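N-alpha-acetyltransferase 35, NatC auxiliary subunit (Saccharomyces cerevisiae, PDB 6YGA) serves as the auxiliary subunit of the NatC N-terminal acetyltransferase, which acetylates the N-terminal methionine of the L-A virus Gag protein. Local coordinates at residues I170-D176 and S403-R408; K677-T681 and E717-F722; H236-T242 and L345-D350. All coordinates share one frame; numbering follows the deposited sequence.

Contact 1 of 3, residues I170-D176 and S403-R408; sequences IVFEEED and SQNTCR. With EDO (1,2-ethanediol), chain X; EDO (1,2-ethanediol), chain Z.
Phe172 and Arg408 form a cation-pi stack: the guanidinium lies flat on one face of the phenyl ring, the planes 12° apart and Arg408 CZ 3.8 Å from the ring centroid. A bend at chi2 (-73°) folds the arginine chain over the ring, so that CD also rests on this face in a CH-pi contact. On the opposite face sits O1 of an ethanediol.

Glu175 takes the edge of the same guanidinium in a side-on salt bridge. Its CG is anti to the backbone N (chi1 178°) and the chain stays extended, which delivers the carboxylate to Arg408 NE, 2.8 Å from Glu175 OE1; Arg408 NH2 also donates to OE1, and NE reaches OE2 as well. The stack and the bridge together fix the rotation of the guanidinium.

Asn405 caps helix 406-429. Its OD1 accepts from the backbone N of Cys407 and of Arg408, while ND2 donates to the syn lone pair of Asp176 OD1 at 2.7 Å and weakly to Glu175 OE2. Asp176 in turn receives Phe172 N on the anti lone pair of OD2. The bent Gln404 side chain sends NE2 to Ile170 O (3.1 Å), from above the carbonyl plane, and its OE1 to the ring edge at Phe172 CE1 (3.3 Å). A water donates to Asp176 OD2 and Gln404 OE1 and accepts from Asn405 N.

The loop after helix 142-167 is thus fastened to the N-terminus of helix 406-429. Helix 337-347 packs alongside, its Arg340 bridging to Asp176, and Phe142 of the N-alpha-acetyltransferase 30 chain packs on Glu175, Asp176 and Asn405.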
loop_
_atom_site.group_PDB
_atom_site.type_symbol
_atom_site.label_atom_id
_atom_site.label_comp_id
_atom_site.label_asym_id
_atom_site.label_seq_id
_atom_site.Cartn_x
_atom_site.Cartn_y
_atom_site.Cartn_z
ATOM N N ILE B 170 2.858 -0.812 12.994
ATOM C CA ILE B 170 3.361 -1.924 12.192
ATOM C C ILE B 170 3.094 -1.681 10.711
ATOM O O ILE B 170 4.010 -1.735 9.882
ATOM C CB ILE B 170 2.741 -3.250 12.666
ATOM C CG1 ILE B 170 3.201 -3.581 14.090
ATOM C CG2 ILE B 170 3.083 -4.369 11.699
ATOM C CD1 ILE B 170 4.707 -3.561 14.277
ATOM N N VAL B 171 1.839 -1.410 10.356
ATOM C CA VAL B 171 1.470 -1.152 8.968
ATOM C C VAL B 171 1.136 0.325 8.789
ATOM O O VAL B 171 1.237 1.117 9.732
ATOM C CB VAL B 171 0.295 -2.041 8.526
ATOM C CG1 VAL B 171 0.666 -3.513 8.651
ATOM C CG2 VAL B 171 -0.945 -1.723 9.341
ATOM N N PHE B 172 0.722 0.698 7.581
ATOM C CA PHE B 172 0.526 2.092 7.209
ATOM C C PHE B 172 -0.950 2.461 7.293
ATOM O O PHE B 172 -1.804 1.760 6.740
ATOM C CB PHE B 172 1.067 2.350 5.802
ATOM C CG PHE B 172 2.557 2.164 5.687
ATOM C CD1 PHE B 172 3.103 0.905 5.496
ATOM C CD2 PHE B 172 3.411 3.250 5.785
ATOM C CE1 PHE B 172 4.476 0.734 5.398
ATOM C CE2 PHE B 172 4.783 3.087 5.686
ATOM C CZ PHE B 172 5.316 1.828 5.492
ATOM N N GLU B 173 -1.240 3.560 7.984
ATOM C CA GLU B 173 -2.614 3.997 8.176
ATOM C C GLU B 173 -3.220 4.481 6.863
ATOM O O GLU B 173 -2.530 5.023 5.996
ATOM C CB GLU B 173 -2.673 5.113 9.219
ATOM C CG GLU B 173 -1.890 6.359 8.826
ATOM C CD GLU B 173 -1.857 7.407 9.922
ATOM O OE1 GLU B 173 -1.400 7.089 11.040
ATOM O OE2 GLU B 173 -2.291 8.550 9.665
ATOM N N GLU B 174 -4.533 4.279 6.728
ATOM C CA GLU B 174 -5.293 4.701 5.549
ATOM C C GLU B 174 -4.700 4.140 4.257
ATOM O O GLU B 174 -4.740 4.782 3.206
ATOM C CB GLU B 174 -5.406 6.227 5.476
ATOM C CG GLU B 174 -6.601 6.726 4.674
ATOM C CD GLU B 174 -6.674 8.236 4.633
ATOM O OE1 GLU B 174 -7.125 8.836 5.631
ATOM O OE2 GLU B 174 -6.262 8.822 3.611
ATOM N N GLU B 175 -4.134 2.941 4.332
ATOM C CA GLU B 175 -3.655 2.233 3.152
ATOM C C GLU B 175 -3.953 0.756 3.346
ATOM O O GLU B 175 -4.683 0.147 2.556
ATOM C CB GLU B 175 -2.158 2.483 2.929
ATOM C CG GLU B 175 -1.558 1.741 1.736
ATOM C CD GLU B 175 -0.052 1.929 1.616
ATOM O OE1 GLU B 175 0.520 2.700 2.413
ATOM O OE2 GLU B 175 0.560 1.303 0.724
ATOM N N ASP B 176 -3.408 0.181 4.416
ATOM C CA ASP B 176 -3.741 -1.185 4.793
ATOM C C ASP B 176 -5.017 -1.247 5.617
ATOM O O ASP B 176 -5.725 -2.260 5.584
ATOM C CB ASP B 176 -2.587 -1.801 5.579
ATOM C CG ASP B 176 -1.296 -1.789 4.803
ATOM O OD1 ASP B 176 -1.294 -2.287 3.658
ATOM O OD2 ASP B 176 -0.292 -1.264 5.326
ATOM N N SER B 403 5.698 -8.521 6.414
ATOM C CA SER B 403 4.253 -8.489 6.579
ATOM C C SER B 403 3.623 -7.213 6.034
ATOM O O SER B 403 2.467 -6.921 6.355
ATOM C CB SER B 403 3.882 -8.670 8.051
ATOM O OG SER B 403 4.115 -7.478 8.770
ATOM N N GLN B 404 4.350 -6.448 5.223
ATOM C CA GLN B 404 3.767 -5.286 4.574
ATOM C C GLN B 404 2.956 -5.723 3.356
ATOM O O GLN B 404 3.032 -6.871 2.910
ATOM C CB GLN B 404 4.856 -4.291 4.171
ATOM C CG GLN B 404 5.718 -3.816 5.333
ATOM C CD GLN B 404 4.893 -3.225 6.458
ATOM O OE1 GLN B 404 4.000 -2.410 6.225
ATOM N NE2 GLN B 404 5.177 -3.647 7.686
ATOM N N ASN B 405 2.165 -4.798 2.813
ATOM C CA ASN B 405 1.416 -5.132 1.612
ATOM C C ASN B 405 2.366 -5.270 0.421
ATOM O O ASN B 405 3.560 -4.967 0.500
ATOM C CB ASN B 405 0.323 -4.096 1.332
ATOM C CG ASN B 405 0.872 -2.718 1.003
ATOM O OD1 ASN B 405 1.475 -2.507 -0.051
ATOM N ND2 ASN B 405 0.633 -1.762 1.893
ATOM N N THR B 406 1.811 -5.732 -0.703
ATOM C CA THR B 406 2.636 -6.134 -1.838
ATOM C C THR B 406 3.401 -4.969 -2.460
ATOM O O THR B 406 4.431 -5.198 -3.103
ATOM C CB THR B 406 1.771 -6.829 -2.896
ATOM O OG1 THR B 406 2.617 -7.427 -3.886
ATOM C CG2 THR B 406 0.833 -5.837 -3.569
ATOM N N CYS B 407 2.937 -3.733 -2.276
ATOM C CA CYS B 407 3.668 -2.566 -2.756
ATOM C C CYS B 407 4.685 -2.070 -1.732
ATOM O O CYS B 407 5.840 -1.808 -2.080
ATOM C CB CYS B 407 2.694 -1.444 -3.115
ATOM S SG CYS B 407 1.666 -1.796 -4.551
ATOM N N ARG B 408 4.270 -1.934 -0.468
ATOM C CA ARG B 408 5.194 -1.483 0.568
ATOM C C ARG B 408 6.319 -2.485 0.785
ATOM O O ARG B 408 7.413 -2.102 1.218
ATOM C CB ARG B 408 4.446 -1.245 1.879
ATOM C CG ARG B 408 3.469 -0.086 1.842
ATOM C CD ARG B 408 4.192 1.247 1.837
ATOM N NE ARG B 408 3.265 2.372 1.902
ATOM C CZ ARG B 408 3.627 3.619 2.182
ATOM N NH1 ARG B 408 4.900 3.900 2.429
ATOM N NH2 ARG B 408 2.718 4.584 2.223
HETATM C C1 EDO X . 8.228 1.956 3.265
HETATM O O1 EDO X . 7.730 2.980 2.395
HETATM C C2 EDO X . 7.547 0.633 2.932
HETATM O O2 EDO X . 8.010 -0.400 3.811
HETATM C C1 EDO Z . 5.006 2.944 9.681
HETATM O O1 EDO Z . 4.416 1.700 9.288
HETATM C C2 EDO Z . 3.911 3.981 9.898
HETATM O O2 EDO Z . 3.054 3.554 10.964
HETATM O O HOH W 1 1.674 -2.795 4.677
#

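Contact 2 of 3, residues K677-T681 and E717-F722; sequences KLKHT and EGWNYF. With EDO (1,2-ethanediol), chain C.
Lys677 lies along the backbone of Glu717 and Gly718, and its aliphatic chain does the touching. CB packs against Glu717 O and Gly718 C, CG comes to 3.2 Å from Glu717 O, and CD passes Gly718 O. CE then meets Glu717 OE1 at 4.1 Å. The chain is extended beyond CG and leads NZ away, to 5.0 Å from Glu717 OE1, with a weak, long ion pair to Glu673.

One turn on, His680 ND1 donates to Glu717 O (3.1 Å), which lies in the plane of the imidazole; the nitrogen stands above the carbonyl plane. Thr681 OG1 accepts from Trp719 N at 2.8 Å and shares a water with Phe722 O. Gly718 CA comes within 3.2 Å of both Thr681 OG1 and Lys677 O, a close approach made possible by the missing side chain. Leu678 CD1 touches both Trp719 CB (3.9 Å) and the Phe722 ring.

These bonds fasten the connection between the antiparallel strands 708-713 and 724-729 onto helix 668-701. Phe722 and Leu678 both pack on Leu551 of helix 511-564, Leu678 also meets Ile644 of helix 619-653, and Tyr721 leans on helix 433-456.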
loop_
_atom_site.group_PDB
_atom_site.type_symbol
_atom_site.label_atom_id
_atom_site.label_comp_id
_atom_site.label_asym_id
_atom_site.label_seq_id
_atom_site.Cartn_x
_atom_site.Cartn_y
_atom_site.Cartn_z
ATOM N N LYS B 677 4.300 -23.273 -8.496
ATOM C CA LYS B 677 4.063 -22.122 -9.360
ATOM C C LYS B 677 5.311 -21.762 -10.152
ATOM O O LYS B 677 5.222 -21.353 -11.315
ATOM C CB LYS B 677 3.593 -20.926 -8.532
ATOM C CG LYS B 677 2.226 -21.112 -7.903
ATOM C CD LYS B 677 1.789 -19.877 -7.136
ATOM C CE LYS B 677 0.316 -19.967 -6.766
ATOM N NZ LYS B 677 -0.125 -18.817 -5.934
ATOM N N LEU B 678 6.487 -21.909 -9.541
ATOM C CA LEU B 678 7.719 -21.624 -10.266
ATOM C C LEU B 678 7.923 -22.620 -11.401
ATOM O O LEU B 678 8.384 -22.250 -12.487
ATOM C CB LEU B 678 8.906 -21.635 -9.305
ATOM C CG LEU B 678 10.192 -20.969 -9.791
ATOM C CD1 LEU B 678 9.948 -19.514 -10.162
ATOM C CD2 LEU B 678 11.247 -21.079 -8.709
ATOM N N LYS B 679 7.571 -23.887 -11.172
ATOM C CA LYS B 679 7.690 -24.889 -12.225
ATOM C C LYS B 679 6.745 -24.586 -13.380
ATOM O O LYS B 679 7.106 -24.769 -14.549
ATOM C CB LYS B 679 7.411 -26.281 -11.661
ATOM C CG LYS B 679 7.657 -27.398 -12.657
ATOM C CD LYS B 679 6.967 -28.685 -12.242
ATOM C CE LYS B 679 7.411 -29.140 -10.866
ATOM N NZ LYS B 679 6.841 -30.469 -10.523
ATOM N N HIS B 680 5.532 -24.118 -13.070
ATOM C CA HIS B 680 4.582 -23.750 -14.116
ATOM C C HIS B 680 5.140 -22.644 -15.002
ATOM O O HIS B 680 5.057 -22.723 -16.234
ATOM C CB HIS B 680 3.252 -23.318 -13.492
ATOM C CG HIS B 680 2.462 -24.445 -12.899
ATOM N ND1 HIS B 680 1.462 -24.245 -11.970
ATOM C CD2 HIS B 680 2.517 -25.782 -13.107
ATOM C CE1 HIS B 680 0.940 -25.411 -11.629
ATOM N NE2 HIS B 680 1.562 -26.360 -12.305
ATOM N N THR B 681 5.721 -21.607 -14.393
ATOM C CA THR B 681 6.299 -20.511 -15.167
ATOM C C THR B 681 7.448 -20.996 -16.045
ATOM O O THR B 681 7.561 -20.591 -17.209
ATOM C CB THR B 681 6.771 -19.402 -14.224
ATOM O OG1 THR B 681 5.633 -18.720 -13.681
ATOM C CG2 THR B 681 7.660 -18.403 -14.953
ATOM N N GLU B 717 -1.191 -19.431 -12.730
ATOM C CA GLU B 717 -0.741 -20.339 -11.685
ATOM C C GLU B 717 0.778 -20.395 -11.583
ATOM O O GLU B 717 1.320 -21.326 -10.980
ATOM C CB GLU B 717 -1.309 -21.740 -11.913
ATOM C CG GLU B 717 -2.803 -21.837 -11.662
ATOM C CD GLU B 717 -3.195 -21.308 -10.291
ATOM O OE1 GLU B 717 -2.480 -21.602 -9.309
ATOM O OE2 GLU B 717 -4.213 -20.591 -10.197
ATOM N N GLY B 718 1.473 -19.417 -12.160
ATOM C CA GLY B 718 2.915 -19.355 -12.102
ATOM C C GLY B 718 3.410 -18.378 -11.052
ATOM O O GLY B 718 2.653 -17.850 -10.235
ATOM N N TRP B 719 4.718 -18.143 -11.079
ATOM C CA TRP B 719 5.362 -17.172 -10.202
ATOM C C TRP B 719 5.758 -15.970 -11.050
ATOM O O TRP B 719 6.614 -16.081 -11.935
ATOM C CB TRP B 719 6.570 -17.773 -9.490
ATOM C CG TRP B 719 7.115 -16.851 -8.447
ATOM C CD1 TRP B 719 8.340 -16.256 -8.436
ATOM C CD2 TRP B 719 6.431 -16.388 -7.275
ATOM N NE1 TRP B 719 8.469 -15.463 -7.321
ATOM C CE2 TRP B 719 7.310 -15.526 -6.594
ATOM C CE3 TRP B 719 5.164 -16.626 -6.734
ATOM C CZ2 TRP B 719 6.965 -14.902 -5.397
ATOM C CZ3 TRP B 719 4.821 -16.005 -5.550
ATOM C CH2 TRP B 719 5.718 -15.152 -4.893
ATOM N N ASN B 720 5.148 -14.823 -10.762
ATOM C CA ASN B 720 5.205 -13.661 -11.635
ATOM C C ASN B 720 6.414 -12.768 -11.380
ATOM O O ASN B 720 6.431 -11.621 -11.842
ATOM C CB ASN B 720 3.912 -12.861 -11.509
ATOM C CG ASN B 720 2.707 -13.653 -11.967
ATOM O OD1 ASN B 720 2.826 -14.558 -12.797
ATOM N ND2 ASN B 720 1.539 -13.320 -11.433
ATOM N N TYR B 721 7.427 -13.257 -10.664
ATOM C CA TYR B 721 8.720 -12.587 -10.724
ATOM C C TYR B 721 9.358 -12.741 -12.098
ATOM O O TYR B 721 10.263 -11.971 -12.440
ATOM C CB TYR B 721 9.672 -13.129 -9.655
ATOM C CG TYR B 721 9.444 -12.604 -8.253
ATOM C CD1 TYR B 721 8.261 -11.964 -7.903
ATOM C CD2 TYR B 721 10.424 -12.743 -7.280
ATOM C CE1 TYR B 721 8.060 -11.491 -6.616
ATOM C CE2 TYR B 721 10.233 -12.269 -5.997
ATOM C CZ TYR B 721 9.052 -11.645 -5.670
ATOM O OH TYR B 721 8.865 -11.176 -4.391
ATOM N N PHE B 722 8.907 -13.716 -12.885
ATOM C CA PHE B 722 9.433 -13.979 -14.222
ATOM C C PHE B 722 8.255 -14.029 -15.189
ATOM O O PHE B 722 7.771 -15.113 -15.540
ATOM C CB PHE B 722 10.230 -15.285 -14.257
ATOM C CG PHE B 722 11.287 -15.384 -13.192
ATOM C CD1 PHE B 722 10.999 -15.958 -11.964
ATOM C CD2 PHE B 722 12.572 -14.910 -13.418
ATOM C CE1 PHE B 722 11.968 -16.055 -10.978
ATOM C CE2 PHE B 722 13.547 -15.006 -12.437
ATOM C CZ PHE B 722 13.243 -15.578 -11.214
HETATM C C1 EDO C . 7.725 -32.278 -13.870
HETATM O O1 EDO C . 7.999 -32.479 -12.479
HETATM C C2 EDO C . 6.333 -32.803 -14.198
HETATM O O2 EDO C . 5.343 -32.028 -13.509
HETATM O O HOH W 2 5.154 -16.404 -15.243
#

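Contact 3 of 3, residues H236-T242 and L345-D350; sequences HLTDYST and LFFIRD
The backbones meet where two helices end, with Leu237 and Phe346 CA atoms 6.3 Å apart; Tyr240 leaves helix 235-238 with positive phi (55°), and Ile348 is the first residue to depart from helix 337-347. The contact joins the C-terminal ends of two helices in the largely helical fold of the subunit, and is built round an arginine-aromatic (cation-pi) stack of Arg349 on Tyr240.

The two side chains slide past each other in opposite directions. Arg349 is extended from CG to NE, laying CG, CD and NE in turn across one face of the phenol; CD stands over the centre, 3.6 Å from the Tyr240 ring centroid, in a CH-pi contact. The guanidinium is nearly parallel to the ring, at 8°, but off-centre toward Tyr240 CB, so the cation-pi component is displaced. Its rotation is set by Arg349 NE, which donates almost straight to Phe346 O (3.0 Å) in the guanidinium plane. Leu237 O lies over the other face of the tyrosine, so the ring is held between a carbonyl and an arginine.

Phe346 has CG anti to its own backbone N (chi1 -175°), which turns the ring toward the 236-242 segment. His236 O meets its edge at CD1, 3.3 Å away, Tyr240 CD1 packs on the same carbon, and Thr242 CG2 touches CZ. His236 braces the turn by donating ND1 to Ser241 O at 2.7 Å. On the side of helix 142-167, Leu237 CD1 and Leu345 CD1 touch at 3.7 Å, and both leucines rest on Leu165 of that helix; Leu311 of helix 298-311 packs on His236 and Phe346.

At the far end of the phenol, Tyr240 OH accepts a hydrogen bond from Asp350 N at 3.1 Å.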
loop_
_atom_site.group_PDB
_atom_site.type_symbol
_atom_site.label_atom_id
_atom_site.label_comp_id
_atom_site.label_asym_id
_atom_site.label_seq_id
_atom_site.Cartn_x
_atom_site.Cartn_y
_atom_site.Cartn_z
ATOM N N HIS B 236 -4.080 -13.292 21.551
ATOM C CA HIS B 236 -2.808 -13.623 20.921
ATOM C C HIS B 236 -1.732 -12.578 21.190
ATOM O O HIS B 236 -0.550 -12.857 20.964
ATOM C CB HIS B 236 -3.004 -13.817 19.418
ATOM C CG HIS B 236 -4.037 -14.845 19.082
ATOM N ND1 HIS B 236 -3.932 -16.162 19.477
ATOM C CD2 HIS B 236 -5.205 -14.747 18.404
ATOM C CE1 HIS B 236 -4.988 -16.832 19.052
ATOM N NE2 HIS B 236 -5.775 -15.997 18.397
ATOM N N LEU B 237 -2.105 -11.396 21.676
ATOM C CA LEU B 237 -1.137 -10.382 22.078
ATOM C C LEU B 237 -1.031 -10.224 23.588
ATOM O O LEU B 237 0.078 -10.073 24.110
ATOM C CB LEU B 237 -1.487 -9.027 21.461
ATOM C CG LEU B 237 -1.093 -8.811 20.001
ATOM C CD1 LEU B 237 -1.045 -7.326 19.704
ATOM C CD2 LEU B 237 0.242 -9.472 19.689
ATOM N N THR B 238 -2.157 -10.247 24.304
ATOM C CA THR B 238 -2.113 -10.053 25.750
ATOM C C THR B 238 -1.404 -11.211 26.439
ATOM O O THR B 238 -0.579 -10.997 27.335
ATOM C CB THR B 238 -3.526 -9.889 26.308
ATOM O OG1 THR B 238 -4.261 -11.104 26.124
ATOM C CG2 THR B 238 -4.252 -8.753 25.605
ATOM N N ASP B 239 -1.708 -12.442 26.032
ATOM C CA ASP B 239 -1.109 -13.631 26.618
ATOM C C ASP B 239 -0.260 -14.415 25.630
ATOM O O ASP B 239 0.321 -15.437 26.014
ATOM C CB ASP B 239 -2.202 -14.544 27.194
ATOM C CG ASP B 239 -3.233 -13.783 28.009
ATOM O OD1 ASP B 239 -2.837 -12.913 28.813
ATOM O OD2 ASP B 239 -4.440 -14.054 27.841
ATOM N N TYR B 240 -0.169 -13.967 24.375
ATOM C CA TYR B 240 0.585 -14.666 23.330
ATOM C C TYR B 240 0.112 -16.110 23.191
ATOM O O TYR B 240 0.906 -17.033 22.997
ATOM C CB TYR B 240 2.092 -14.590 23.587
ATOM C CG TYR B 240 2.609 -13.169 23.599
ATOM C CD1 TYR B 240 2.654 -12.421 22.429
ATOM C CD2 TYR B 240 3.030 -12.568 24.777
ATOM C CE1 TYR B 240 3.112 -11.115 22.431
ATOM C CE2 TYR B 240 3.492 -11.262 24.789
ATOM C CZ TYR B 240 3.530 -10.541 23.613
ATOM O OH TYR B 240 3.989 -9.244 23.620
ATOM N N SER B 241 -1.200 -16.297 23.289
ATOM C CA SER B 241 -1.788 -17.622 23.192
ATOM C C SER B 241 -1.674 -18.155 21.770
ATOM O O SER B 241 -1.876 -17.426 20.795
ATOM C CB SER B 241 -3.254 -17.576 23.623
ATOM O OG SER B 241 -3.894 -18.819 23.408
ATOM N N THR B 242 -1.333 -19.435 21.658
ATOM C CA THR B 242 -1.287 -20.118 20.374
ATOM C C THR B 242 -2.488 -21.026 20.157
ATOM O O THR B 242 -2.532 -21.740 19.151
ATOM C CB THR B 242 0.004 -20.934 20.250
ATOM O OG1 THR B 242 0.068 -21.897 21.309
ATOM C CG2 THR B 242 1.219 -20.020 20.322
ATOM N N LEU B 345 4.038 -7.971 16.075
ATOM C CA LEU B 345 3.791 -7.825 17.508
ATOM C C LEU B 345 3.876 -9.163 18.230
ATOM O O LEU B 345 4.333 -9.220 19.377
ATOM C CB LEU B 345 2.426 -7.180 17.740
ATOM C CG LEU B 345 2.279 -5.789 17.127
ATOM C CD1 LEU B 345 0.856 -5.270 17.278
ATOM C CD2 LEU B 345 3.277 -4.844 17.772
ATOM N N PHE B 346 3.437 -10.239 17.576
ATOM C CA PHE B 346 3.564 -11.582 18.128
ATOM C C PHE B 346 5.002 -12.083 18.065
ATOM O O PHE B 346 5.430 -12.847 18.937
ATOM C CB PHE B 346 2.634 -12.531 17.370
ATOM C CG PHE B 346 2.583 -13.923 17.930
ATOM C CD1 PHE B 346 1.717 -14.233 18.962
ATOM C CD2 PHE B 346 3.382 -14.927 17.407
ATOM C CE1 PHE B 346 1.658 -15.511 19.478
ATOM C CE2 PHE B 346 3.329 -16.209 17.918
ATOM C CZ PHE B 346 2.464 -16.501 18.957
ATOM N N PHE B 347 5.754 -11.656 17.051
ATOM C CA PHE B 347 7.129 -12.112 16.867
ATOM C C PHE B 347 8.096 -11.329 17.747
ATOM O O PHE B 347 8.993 -11.916 18.363
ATOM C CB PHE B 347 7.508 -11.988 15.389
ATOM C CG PHE B 347 8.800 -12.657 15.025
ATOM C CD1 PHE B 347 8.911 -14.038 15.037
ATOM C CD2 PHE B 347 9.896 -11.904 14.634
ATOM C CE1 PHE B 347 10.102 -14.654 14.690
ATOM C CE2 PHE B 347 11.085 -12.515 14.285
ATOM C CZ PHE B 347 11.187 -13.891 14.312
ATOM N N ILE B 348 7.925 -10.012 17.820
ATOM C CA ILE B 348 8.754 -9.128 18.632
ATOM C C ILE B 348 7.884 -8.649 19.785
ATOM O O ILE B 348 6.965 -7.844 19.583
ATOM C CB ILE B 348 9.294 -7.952 17.810
ATOM C CG1 ILE B 348 10.003 -8.473 16.558
ATOM C CG2 ILE B 348 10.222 -7.089 18.646
ATOM C CD1 ILE B 348 10.475 -7.385 15.622
ATOM N N ARG B 349 8.175 -9.126 20.993
ATOM C CA ARG B 349 7.225 -9.082 22.093
ATOM C C ARG B 349 7.548 -7.962 23.086
ATOM O O ARG B 349 8.479 -7.173 22.904
ATOM C CB ARG B 349 7.175 -10.445 22.782
ATOM C CG ARG B 349 6.660 -11.546 21.870
ATOM C CD ARG B 349 6.439 -12.851 22.605
ATOM N NE ARG B 349 5.834 -13.838 21.717
ATOM C CZ ARG B 349 5.558 -15.092 22.057
ATOM N NH1 ARG B 349 5.830 -15.535 23.278
ATOM N NH2 ARG B 349 5.004 -15.907 21.170
ATOM N N ASP B 350 6.753 -7.906 24.160
ATOM C CA ASP B 350 6.803 -6.773 25.081
ATOM C C ASP B 350 8.132 -6.697 25.818
ATOM O O ASP B 350 8.696 -5.608 25.981
ATOM C CB ASP B 350 5.653 -6.863 26.085
ATOM C CG ASP B 350 4.310 -6.556 25.466
ATOM O OD1 ASP B 350 4.258 -5.720 24.540
ATOM O OD2 ASP B 350 3.305 -7.149 25.910
HETATM O O HOH W 3 4.032 -18.255 23.358
#

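In the fold
Contacts 1 and 3 are neighbours, their centres 20 Å apart, and they touch directly where Ile170 CG1 packs on Leu345 CG at 3.9 Å. Helix 337-347 links them: it ends in contact 3 and flanks contact 1. In sequence, both segments of contact 3 fall between those of contact 1, whereas contact 2 forms later in the chain. Contact 2 lies 25 Å from contact 1, centre to centre, with nearest atoms about 7 Å apart, and 34 Å from contact 3, on the other side of the chain's centre. Of the three, contact 1 alone meets the chain of N-alpha-acetyltransferase 30.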